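Putative isochorismatase (Streptomyces avermitilis, PDB 3KL2) is of unknown function but belongs to the isochorismatase family of cysteine hydrolases and probably acts as a hydrolase. Local coordinates at residues D135-S139 / T140-F144. Sequence-based numbering, arbitrary orientation.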
ATOM      1  N   ASP A 135       4.935  -2.370  11.527  1.00 20.38           N
ATOM      2  CA  ASP A 135       5.290  -2.970  10.245  1.00 20.43           C
ATOM      3  C   ASP A 135       6.289  -2.056   9.532  1.00 19.83           C
ATOM      4  O   ASP A 135       6.012  -0.913   9.323  1.00 19.48           O
ATOM      5  CB  ASP A 135       4.011  -3.131   9.423  1.00 20.74           C
ATOM      6  CG  ASP A 135       4.263  -3.792   8.093  1.00 22.06           C
ATOM      7  OD1 ASP A 135       5.443  -4.082   7.753  1.00 20.54           O
ATOM      8  OD2 ASP A 135       3.263  -4.002   7.367  1.00 26.57           O
ATOM      9  N   THR A 136       7.462  -2.540   9.180  1.00 19.75           N
ATOM     10  CA  THR A 136       8.430  -1.705   8.496  1.00 19.27           C
ATOM     11  C   THR A 136       7.878  -1.252   7.094  1.00 20.05           C
ATOM     12  O   THR A 136       8.157  -0.138   6.620  1.00 21.06           O
ATOM     13  CB  THR A 136       9.825  -2.464   8.370  1.00 19.78           C
ATOM     14  OG1 THR A 136      10.217  -2.971   9.651  1.00 21.01           O
ATOM     15  CG2 THR A 136      10.945  -1.544   7.884  1.00 17.42           C
ATOM     16  N   PHE A 137       7.078  -2.080   6.418  1.00 19.12           N
ATOM     17  CA  PHE A 137       6.508  -1.670   5.127  1.00 17.62           C
ATOM     18  C   PHE A 137       5.436  -0.593   5.222  1.00 18.04           C
ATOM     19  O   PHE A 137       5.155   0.041   4.227  1.00 19.53           O
ATOM     20  CB  PHE A 137       5.954  -2.880   4.385  1.00 16.96           C
ATOM     21  CG  PHE A 137       7.027  -3.835   3.865  1.00 15.28           C
ATOM     22  CD1 PHE A 137       7.595  -3.633   2.625  1.00 11.52           C
ATOM     23  CD2 PHE A 137       7.462  -4.899   4.628  1.00 11.75           C
ATOM     24  CE1 PHE A 137       8.579  -4.504   2.116  1.00 13.64           C
ATOM     25  CE2 PHE A 137       8.449  -5.804   4.135  1.00 13.43           C
ATOM     26  CZ  PHE A 137       9.010  -5.596   2.878  1.00 13.07           C
ATOM     27  N   ALA A 138       4.845  -0.343   6.388  1.00 17.52           N
ATOM     28  CA  ALA A 138       3.636   0.558   6.445  1.00 17.36           C
ATOM     29  C   ALA A 138       3.914   2.072   6.538  1.00 16.91           C
ATOM     30  O   ALA A 138       3.035   2.858   6.274  1.00 17.16           O
ATOM     31  CB  ALA A 138       2.677   0.146   7.602  1.00 15.28           C
ATOM     32  N   SER A 139       5.059   2.500   7.018  1.00 16.71           N
ATOM     33  CA  SER A 139       5.295   3.951   7.120  1.00 17.39           C
ATOM     34  C   SER A 139       6.705   4.394   6.657  1.00 17.69           C
ATOM     35  O   SER A 139       7.145   5.466   7.034  1.00 19.27           O
ATOM     36  CB  SER A 139       5.038   4.417   8.559  1.00 16.87           C
ATOM     37  OG  SER A 139       5.837   3.673   9.473  1.00 17.36           O
ATOM     38  N   THR A 140       7.402   3.572   5.865  1.00 16.97           N
ATOM     39  CA  THR A 140       8.715   3.877   5.393  1.00 15.66           C
ATOM     40  C   THR A 140       8.891   3.716   3.878  1.00 16.17           C
ATOM     41  O   THR A 140       7.974   3.321   3.172  1.00 15.85           O
ATOM     42  CB  THR A 140       9.726   2.955   6.055  1.00 16.01           C
ATOM     43  OG1 THR A 140       9.731   1.687   5.388  1.00 11.90           O
ATOM     44  CG2 THR A 140       9.434   2.819   7.510  1.00 15.75           C
ATOM     45  N   ASN A 141      10.126   4.000   3.416  1.00 16.80           N
ATOM     46  CA  ASN A 141      10.588   3.792   2.041  1.00 16.60           C
ATOM     47  C   ASN A 141      11.162   2.413   1.772  1.00 16.28           C
ATOM     48  O   ASN A 141      11.837   2.198   0.758  1.00 16.67           O
ATOM     49  CB  ASN A 141      11.627   4.849   1.634  1.00 17.34           C
ATOM     50  CG  ASN A 141      12.840   4.939   2.585  1.00 15.34           C
ATOM     51  OD1 ASN A 141      12.952   4.200   3.535  1.00 16.07           O
ATOM     52  ND2 ASN A 141      13.719   5.875   2.320  1.00 11.82           N
ATOM     53  N   LEU A 142      10.912   1.475   2.667  1.00 15.89           N
ATOM     54  CA  LEU A 142      11.491   0.155   2.494  1.00 15.97           C
ATOM     55  C   LEU A 142      11.085  -0.524   1.201  1.00 16.56           C
ATOM     56  O   LEU A 142      11.969  -1.016   0.467  1.00 17.33           O
ATOM     57  CB  LEU A 142      11.127  -0.771   3.650  1.00 15.73           C
ATOM     58  CG  LEU A 142      11.764  -2.185   3.533  1.00 14.41           C
ATOM     59  CD1 LEU A 142      13.254  -2.075   3.541  1.00 13.65           C
ATOM     60  CD2 LEU A 142      11.287  -3.145   4.654  1.00 14.48           C
ATOM     61  N   ASP A 143       9.777  -0.618   0.947  1.00 16.38           N
ATOM     62  CA  ASP A 143       9.281  -1.259  -0.269  1.00 17.57           C
ATOM     63  C   ASP A 143       9.830  -0.596  -1.532  1.00 17.55           C
ATOM     64  O   ASP A 143      10.327  -1.294  -2.450  1.00 17.47           O
ATOM     65  CB  ASP A 143       7.775  -1.158  -0.361  1.00 19.27           C
ATOM     66  CG  ASP A 143       7.170  -2.245  -1.228  1.00 22.87           C
ATOM     67  OD1 ASP A 143       7.873  -3.207  -1.613  1.00 29.34           O
ATOM     68  OD2 ASP A 143       5.954  -2.172  -1.432  1.00 28.72           O
ATOM     69  N   PHE A 144       9.759   0.740  -1.581  1.00 15.36           N
ATOM     70  CA  PHE A 144      10.335   1.481  -2.704  1.00 15.83           C
ATOM     71  C   PHE A 144      11.822   1.149  -2.996  1.00 15.70           C
ATOM     72  O   PHE A 144      12.213   0.951  -4.129  1.00 15.35           O
ATOM     73  CB  PHE A 144      10.226   2.960  -2.454  1.00 16.20           C
ATOM     74  CG  PHE A 144      10.618   3.782  -3.607  1.00 16.96           C
ATOM     75  CD1 PHE A 144       9.653   4.353  -4.428  1.00 17.16           C
ATOM     76  CD2 PHE A 144      11.956   3.993  -3.890  1.00 15.25           C
ATOM     77  CE1 PHE A 144      10.039   5.136  -5.509  1.00 17.47           C
ATOM     78  CE2 PHE A 144      12.328   4.752  -4.975  1.00 14.46           C
ATOM     79  CZ  PHE A 144      11.404   5.316  -5.771  1.00 16.63           C
TER
HETATM   80  O   HOH W   1       7.705   0.547   2.613  1.00 24.06           O
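Thr140 turns its hydroxyl back onto the backbone of Thr136 and forward onto that of Leu142, and so joins the short, weakly bonded helix 136-139 to helix 142-149 in this isochorismatase-like alpha/beta fold with its parallel sheet. OG1 donates to Thr136 O at 2.7 Å, with a C=O...donor angle of 155° and the donor tilted from the carbonyl plane. The same oxygen accepts from Leu142 N at 3.0 Å, closing an ST turn at the start of the second helix. Threonine suits both tasks: OG1 sits between its own backbone N and carbonyl carbon (chi1 81°), while CG2, anti to the carbonyl carbon, lies against Thr136 O, and the side chain touches Ile128. A valine here would probably leave Thr136 O and Leu142 N, both now held by this one hydroxyl, without their shared partner.

Next to this polar joint, Leu142 lays CD2 over the centre of the Phe137 ring, a CH-pi contact 3.8 Å from the centroid. Leucine's branched end supplies the methyl, phenylalanine the flat face. With CG anti to the backbone N (chi1 -178°), CD2 is set against both the ring and Thr136 CG2, the latter at 3.6 Å. Thr136 thus offers its CG2 methyl to this cluster while its OG1 bonds to Thr168. Leu142 also touches Met76 of strand 75-78, and Phe137 packs against helix 164-174. Asp143 brings CB to the ring edge; its carboxylate plane is turned 84° from the ring, and OD2 makes a salt bridge to Arg175.

Asp135 is the N-cap of the short helix, its short carboxylate able to reach the N-H two residues on: OD1 accepts from Phe137 N at 2.9 Å, met from above the carboxylate plane, while OD2 bonds to Thr171. Between the helices a water lies within hydrogen-bonding distance of Phe137 O and Thr140 O and accepts from Asp143 N at 2.9 Å.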